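Local coordinates for protein trehalose-6-phosphate phosphatase (Neosartorya fumigata, PDB 5DXL) that belongs to the trehalose-phosphatase family of the HAD clan, combining a Rossmann-like parallel-stranded core with a second, smaller antiparallel sheet, at residues F25-G29 / A40-S44; L48-K52 / W76-I80. All coordinates share one frame; numbering follows the deposited sequence.

Contact 1. Residues F25-G29 / A40-S44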
ATOM      1  N   PHE A  25      -3.124  -1.342   6.596  1.00  7.67           N
ATOM      2  CA  PHE A  25      -1.816  -1.016   7.164  1.00  7.23           C
ATOM      3  C   PHE A  25      -0.682  -1.298   6.201  1.00  7.57           C
ATOM      4  O   PHE A  25      -0.586  -2.414   5.697  1.00  7.66           O
ATOM      5  CB  PHE A  25      -1.527  -1.873   8.408  1.00  7.11           C
ATOM      6  CG  PHE A  25      -2.590  -1.827   9.469  1.00 10.12           C
ATOM      7  CD1 PHE A  25      -3.232  -0.646   9.807  1.00 16.94           C
ATOM      8  CD2 PHE A  25      -2.928  -2.977  10.139  1.00 12.43           C
ATOM      9  CE1 PHE A  25      -4.203  -0.633  10.816  1.00 16.09           C
ATOM     10  CE2 PHE A  25      -3.882  -2.970  11.159  1.00  9.28           C
ATOM     11  CZ  PHE A  25      -4.509  -1.805  11.500  1.00 13.67           C
ATOM     12  N   ASP A  26       0.200  -0.325   5.980  1.00  7.36           N
ATOM     13  CA  ASP A  26       1.521  -0.657   5.466  1.00  7.25           C
ATOM     14  C   ASP A  26       2.211  -1.455   6.576  1.00  8.59           C
ATOM     15  O   ASP A  26       1.795  -1.396   7.735  1.00  9.32           O
ATOM     16  CB  ASP A  26       2.292   0.621   5.087  1.00  7.88           C
ATOM     17  CG  ASP A  26       3.527   0.358   4.218  1.00 11.03           C
ATOM     18  OD1 ASP A  26       3.854  -0.797   3.913  1.00 11.36           O
ATOM     19  OD2 ASP A  26       4.175   1.349   3.827  1.00 11.99           O
ATOM     20  N   TYR A  27       3.241  -2.226   6.229  1.00  7.89           N
ATOM     21  CA  TYR A  27       3.932  -3.014   7.244  1.00  9.73           C
ATOM     22  C   TYR A  27       5.238  -2.323   7.684  1.00 10.17           C
ATOM     23  O   TYR A  27       5.304  -1.747   8.770  1.00 10.13           O
ATOM     24  CB  TYR A  27       4.210  -4.446   6.741  1.00  8.56           C
ATOM     25  CG  TYR A  27       4.995  -5.227   7.754  1.00 10.38           C
ATOM     26  CD1 TYR A  27       4.428  -5.547   8.981  1.00 11.59           C
ATOM     27  CD2 TYR A  27       6.310  -5.593   7.512  1.00 10.56           C
ATOM     28  CE1 TYR A  27       5.147  -6.228   9.947  1.00 14.46           C
ATOM     29  CE2 TYR A  27       7.045  -6.278   8.475  1.00 11.14           C
ATOM     30  CZ  TYR A  27       6.455  -6.585   9.686  1.00 15.85           C
ATOM     31  OH  TYR A  27       7.166  -7.262  10.645  1.00 20.96           O
ATOM     32  N   ASP A  28       6.267  -2.378   6.848  1.00  9.97           N
ATOM     33  CA  ASP A  28       7.541  -1.758   7.210  1.00 10.46           C
ATOM     34  C   ASP A  28       7.396  -0.265   7.448  1.00  9.56           C
ATOM     35  O   ASP A  28       6.718   0.423   6.694  1.00 11.47           O
ATOM     36  CB  ASP A  28       8.582  -2.006   6.116  1.00  9.75           C
ATOM     37  CG  ASP A  28       9.012  -3.449   6.059  1.00 13.05           C
ATOM     38  OD1 ASP A  28       9.754  -3.877   6.971  1.00 14.84           O
ATOM     39  OD2 ASP A  28       8.594  -4.164   5.130  1.00 11.88           O
ATOM     40  N   GLY A  29       8.027   0.235   8.506  1.00 10.90           N
ATOM     41  CA  GLY A  29       7.920   1.643   8.854  1.00 11.60           C
ATOM     42  C   GLY A  29       6.619   2.071   9.515  1.00 11.96           C
ATOM     43  O   GLY A  29       6.496   3.213   9.971  1.00 11.34           O
ATOM     44  N   ALA A  40      15.436  -8.312  10.292  1.00 29.73           N
ATOM     45  CA  ALA A  40      15.297  -7.656  11.590  1.00 33.86           C
ATOM     46  C   ALA A  40      13.901  -7.051  11.741  1.00 32.34           C
ATOM     47  O   ALA A  40      13.510  -6.627  12.831  1.00 35.31           O
ATOM     48  CB  ALA A  40      16.367  -6.577  11.767  1.00 28.98           C
ATOM     49  N   ALA A  41      13.155  -7.007  10.639  1.00 27.73           N
ATOM     50  CA  ALA A  41      11.794  -6.483  10.669  1.00 26.21           C
ATOM     51  C   ALA A  41      10.781  -7.608  10.542  1.00 29.46           C
ATOM     52  O   ALA A  41       9.634  -7.370  10.183  1.00 21.89           O
ATOM     53  CB  ALA A  41      11.580  -5.447   9.563  1.00 26.19           C
ATOM     54  N   ILE A  42      11.228  -8.835  10.801  1.00 26.45           N
ATOM     55  CA  ILE A  42      10.321  -9.951  11.057  1.00 24.83           C
ATOM     56  C   ILE A  42       9.471  -9.553  12.244  1.00 19.30           C
ATOM     57  O   ILE A  42      10.010  -9.072  13.250  1.00 23.02           O
ATOM     58  CB  ILE A  42      11.099 -11.253  11.331  1.00 25.32           C
ATOM     59  CG1 ILE A  42      11.526 -11.889  10.010  1.00 26.90           C
ATOM     60  CG2 ILE A  42      10.271 -12.225  12.149  1.00 26.32           C
ATOM     61  CD1 ILE A  42      12.615 -12.918  10.158  1.00 33.35           C
ATOM     62  N   PRO A  43       8.140  -9.697  12.125  1.00 19.37           N
ATOM     63  CA  PRO A  43       7.251  -9.163  13.150  1.00 21.98           C
ATOM     64  C   PRO A  43       7.559  -9.764  14.500  1.00 26.14           C
ATOM     65  O   PRO A  43       7.668 -10.989  14.632  1.00 25.41           O
ATOM     66  CB  PRO A  43       5.851  -9.572  12.664  1.00 20.93           C
ATOM     67  CG  PRO A  43       6.092 -10.737  11.757  1.00 21.96           C
ATOM     68  CD  PRO A  43       7.390 -10.400  11.070  1.00 19.73           C
ATOM     69  N   SER A  44       7.732  -8.894  15.483  1.00 22.14           N
ATOM     70  CA  SER A  44       7.843  -9.313  16.862  1.00 23.78           C
ATOM     71  C   SER A  44       6.599 -10.084  17.263  1.00 23.18           C
ATOM     72  O   SER A  44       5.550  -9.981  16.609  1.00 22.41           O
ATOM     73  CB  SER A  44       8.019  -8.108  17.778  1.00 23.69           C
ATOM     74  OG  SER A  44       6.773  -7.464  17.979  1.00 21.63           O
TER
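A chi1 of 177° swings the Tyr27 ring out from its backbone on the side opposite N, so that the phenol points straight across the gap to residues 40-44. In Asp28, CG is anti to the carbonyl carbon and close to its own N, and the carboxylate is thereby brought up beside Ala41. The pair illustrates how a loop can be pinned to its own far end by one polar atom. Tyr27 OH donates a short hydrogen bond to Ala41 O at 2.5 Å, and that oxygen lies at the ring edge, in the plane of the ring. The bond meets the carbonyl at a C=O...donor angle of 151°, with the donor tilted 27° from the carbonyl plane. Beyond the hydroxyl, obliquely to the ring, lies Pro43: its CD is 3.2 Å and its CB 3.3 Å from Tyr27 OH, the two side chains crossing at roughly a right angle. Pro43 N, though close to the hydroxyl, has no hydrogen to offer; the proline ring packs against the phenol, and Ala41 O accepts its hydrogen bond. A lighter touch comes from Asp28, whose OD1 rests 3.5 Å from Ala41 CB while OD2 of the same carboxylate forms a salt bridge with Arg68. Nearer the strand, Tyr27 N donates to Asp26 OD1 at 2.8 Å, reaching it from above the carboxylate plane; Lys190 forms a salt bridge to the same oxygen. On the far segment Ser44 is the N-cap of helix 45-56, its OG bonded to Val47 N. Residues Asp26-Tyr27-Asp28-Gly29, directly after strand 21-25, match the DxDG start of motif I, the signature loop of the HAD fold.

Contact 2. Residues L48-K52 / W76-I80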
ATOM      1  N   LEU A  48       2.567  -9.465  16.117  1.00 16.92           N
ATOM      2  CA  LEU A  48       1.734 -10.580  15.672  1.00 17.07           C
ATOM      3  C   LEU A  48       0.516 -10.811  16.559  1.00 18.49           C
ATOM      4  O   LEU A  48      -0.583 -11.067  16.046  1.00 16.85           O
ATOM      5  CB  LEU A  48       2.570 -11.860  15.594  1.00 19.90           C
ATOM      6  CG  LEU A  48       3.577 -11.842  14.456  1.00 21.31           C
ATOM      7  CD1 LEU A  48       4.436 -13.105  14.478  1.00 25.06           C
ATOM      8  CD2 LEU A  48       2.858 -11.696  13.123  1.00 22.31           C
ATOM      9  N   ARG A  49       0.699 -10.740  17.880  1.00 14.75           N
ATOM     10  CA  ARG A  49      -0.423 -10.862  18.808  1.00 17.49           C
ATOM     11  C   ARG A  49      -1.459  -9.788  18.542  1.00 13.57           C
ATOM     12  O   ARG A  49      -2.654 -10.042  18.557  1.00 13.89           O
ATOM     13  CB  ARG A  49       0.031 -10.737  20.271  1.00 24.73           C
ATOM     14  CG  ARG A  49       0.630 -11.979  20.894  1.00 33.22           C
ATOM     15  CD  ARG A  49       0.669 -11.838  22.419  1.00 33.73           C
ATOM     16  NE  ARG A  49       1.264 -10.574  22.861  1.00 35.21           N
ATOM     17  CZ  ARG A  49       2.573 -10.374  23.011  1.00 33.36           C
ATOM     18  NH1 ARG A  49       3.431 -11.351  22.748  1.00 34.19           N
ATOM     19  NH2 ARG A  49       3.025  -9.196  23.422  1.00 35.70           N
ATOM     20  N   THR A  50      -0.969  -8.573  18.340  1.00 13.42           N
ATOM     21  CA  THR A  50      -1.820  -7.411  18.131  1.00 14.21           C
ATOM     22  C   THR A  50      -2.667  -7.578  16.873  1.00 10.92           C
ATOM     23  O   THR A  50      -3.874  -7.326  16.887  1.00 11.84           O
ATOM     24  CB  THR A  50      -0.959  -6.141  18.038  1.00 13.87           C
ATOM     25  OG1 THR A  50      -0.178  -6.027  19.237  1.00 16.46           O
ATOM     26  CG2 THR A  50      -1.821  -4.898  17.891  1.00 15.77           C
ATOM     27  N   LEU A  51      -2.034  -8.030  15.797  1.00 11.11           N
ATOM     28  CA  LEU A  51      -2.744  -8.261  14.539  1.00  9.78           C
ATOM     29  C   LEU A  51      -3.720  -9.426  14.641  1.00 12.38           C
ATOM     30  O   LEU A  51      -4.838  -9.347  14.131  1.00 11.25           O
ATOM     31  CB  LEU A  51      -1.759  -8.514  13.398  1.00 10.86           C
ATOM     32  CG  LEU A  51      -0.941  -7.306  12.951  1.00 10.11           C
ATOM     33  CD1 LEU A  51       0.061  -7.738  11.884  1.00 13.30           C
ATOM     34  CD2 LEU A  51      -1.858  -6.219  12.403  1.00 11.46           C
ATOM     35  N   LYS A  52      -3.295 -10.506  15.293  1.00 11.10           N
ATOM     36  CA  LYS A  52      -4.154 -11.679  15.412  1.00 11.29           C
ATOM     37  C   LYS A  52      -5.432 -11.329  16.172  1.00 13.44           C
ATOM     38  O   LYS A  52      -6.542 -11.706  15.767  1.00 12.55           O
ATOM     39  CB  LYS A  52      -3.405 -12.816  16.094  1.00 13.85           C
ATOM     40  CG  LYS A  52      -4.260 -14.047  16.285  1.00 16.26           C
ATOM     41  CD  LYS A  52      -3.465 -15.156  16.949  1.00 23.09           C
ATOM     42  CE  LYS A  52      -4.334 -16.395  17.145  1.00 27.63           C
ATOM     43  NZ  LYS A  52      -3.553 -17.508  17.757  1.00 34.87           N
ATOM     44  N   TRP A  76       5.255 -15.225   7.784  1.00 11.26           N
ATOM     45  CA  TRP A  76       5.289 -14.590   9.091  1.00 12.53           C
ATOM     46  C   TRP A  76       3.944 -14.100   9.595  1.00 12.50           C
ATOM     47  O   TRP A  76       3.764 -13.949  10.796  1.00 12.14           O
ATOM     48  CB  TRP A  76       6.300 -13.435   9.071  1.00 12.23           C
ATOM     49  CG  TRP A  76       7.679 -13.987   8.979  1.00 14.57           C
ATOM     50  CD1 TRP A  76       8.463 -14.066   7.862  1.00 20.65           C
ATOM     51  CD2 TRP A  76       8.407 -14.625  10.028  1.00 15.03           C
ATOM     52  NE1 TRP A  76       9.653 -14.691   8.166  1.00 21.51           N
ATOM     53  CE2 TRP A  76       9.640 -15.042   9.491  1.00 20.54           C
ATOM     54  CE3 TRP A  76       8.143 -14.867  11.380  1.00 17.01           C
ATOM     55  CZ2 TRP A  76      10.605 -15.689  10.257  1.00 18.15           C
ATOM     56  CZ3 TRP A  76       9.099 -15.508  12.134  1.00 19.63           C
ATOM     57  CH2 TRP A  76      10.315 -15.912  11.571  1.00 18.97           C
HETATM   58  N   MSE A  77       3.011 -13.876   8.677  1.00 12.25           N
HETATM   59  CA  MSE A  77       1.671 -13.406   9.025  1.00 10.60           C
HETATM   60  C   MSE A  77       0.548 -14.291   8.482  1.00 12.15           C
HETATM   61  O   MSE A  77      -0.615 -14.125   8.857  1.00 12.50           O
HETATM   62  CB  MSE A  77       1.504 -11.963   8.523  1.00 13.28           C
HETATM   63  CG  MSE A  77       2.201 -11.005   9.446  1.00 12.47           C
HETATM   64 SE   MSE A  77       2.356  -9.184   8.746  1.00 22.95          SE
HETATM   65  CE  MSE A  77       4.162  -9.254   8.013  1.00 15.86           C
ATOM     66  N   GLY A  78       0.888 -15.231   7.605  1.00 12.43           N
ATOM     67  CA  GLY A  78      -0.117 -16.018   6.912  1.00 12.57           C
ATOM     68  C   GLY A  78      -0.868 -17.002   7.797  1.00 10.64           C
ATOM     69  O   GLY A  78      -1.918 -17.512   7.409  1.00 13.38           O
ATOM     70  N   HIS A  79      -0.325 -17.257   8.985  1.00 12.28           N
ATOM     71  CA  HIS A  79      -0.966 -18.155   9.940  1.00 12.08           C
ATOM     72  C   HIS A  79      -2.187 -17.514  10.599  1.00 13.30           C
ATOM     73  O   HIS A  79      -2.926 -18.189  11.327  1.00 15.07           O
ATOM     74  CB  HIS A  79       0.025 -18.565  11.020  1.00 12.78           C
ATOM     75  CG  HIS A  79       0.461 -17.417  11.872  1.00 15.34           C
ATOM     76  ND1 HIS A  79       1.306 -16.432  11.410  1.00 12.04           N
ATOM     77  CD2 HIS A  79       0.121 -17.065  13.133  1.00 15.58           C
ATOM     78  CE1 HIS A  79       1.501 -15.540  12.368  1.00 13.46           C
ATOM     79  NE2 HIS A  79       0.787 -15.898  13.420  1.00 13.95           N
ATOM     80  N   ILE A  80      -2.370 -16.209  10.394  1.00 10.88           N
ATOM     81  CA  ILE A  80      -3.576 -15.511  10.840  1.00 11.77           C
ATOM     82  C   ILE A  80      -4.549 -15.524   9.667  1.00 13.28           C
ATOM     83  O   ILE A  80      -4.445 -14.719   8.747  1.00 11.23           O
ATOM     84  CB  ILE A  80      -3.270 -14.075  11.287  1.00 13.12           C
ATOM     85  CG1 ILE A  80      -2.182 -14.091  12.367  1.00 14.72           C
ATOM     86  CG2 ILE A  80      -4.539 -13.380  11.787  1.00 12.58           C
ATOM     87  CD1 ILE A  80      -1.538 -12.748  12.619  1.00 14.88           C
TER
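Two successive helices of the Rossmann-like core, 45-56 and 70-77, meet here, the second through its C-terminal end and the type I turn from Met77 to Ile80. Leu48 leads from the first helix: its CD2 lies 3.4 Å from Trp76 O and 3.8 Å from CG of Met77, a selenomethionine whose side chain crosses the leucine at about a right angle. The same methyl reaches the edge of the His79 ring, near the ring plane. One turn on, Leu51 CD1 approaches Met77 SE at 4.1 Å; the Met77 side chain bends at chi3, turning its terminal methyl at SE. Ile80 fills the other end of the interface. With CG1 set anti to the carbonyl carbon (chi1 -55°), its CD1 lies 3.9 Å from both Leu48 O and Lys52 N, which are hydrogen-bonded to each other in the helix, and it also meets Lys52 CB. The turn is closed by Ile80 N donating to Met77 O at 3.1 Å, while Arg94 donates from NH1 to Gly78 O and from NH2 to Ile80 O. Segments 48-52 and 76-80 share no hydrogen bond of their own, so their cohesion is apolar, resting on the methyls of branched side chains and the selenium atom.

In the fold
From the N terminus, strand 21-25 runs into contact 1, which closes the loop between residues 29 and 40 just before helix 45-56 begins. Contact 2 follows in series, neither nested nor crossed: it spans the stretch that holds the rest of that helix, strand 60-65 and most of helix 70-77, and brings the end of the second helix back against the first. The two contacts touch, their centres about 11 Å apart. Pro43 packs on Leu48 and Trp76, Ile42 on Trp76, and Tyr27 on Met77. Together they tie the loop that follows strand 21-25 to helices 45-56 and 70-77, which flank strand 60-65 in sequence.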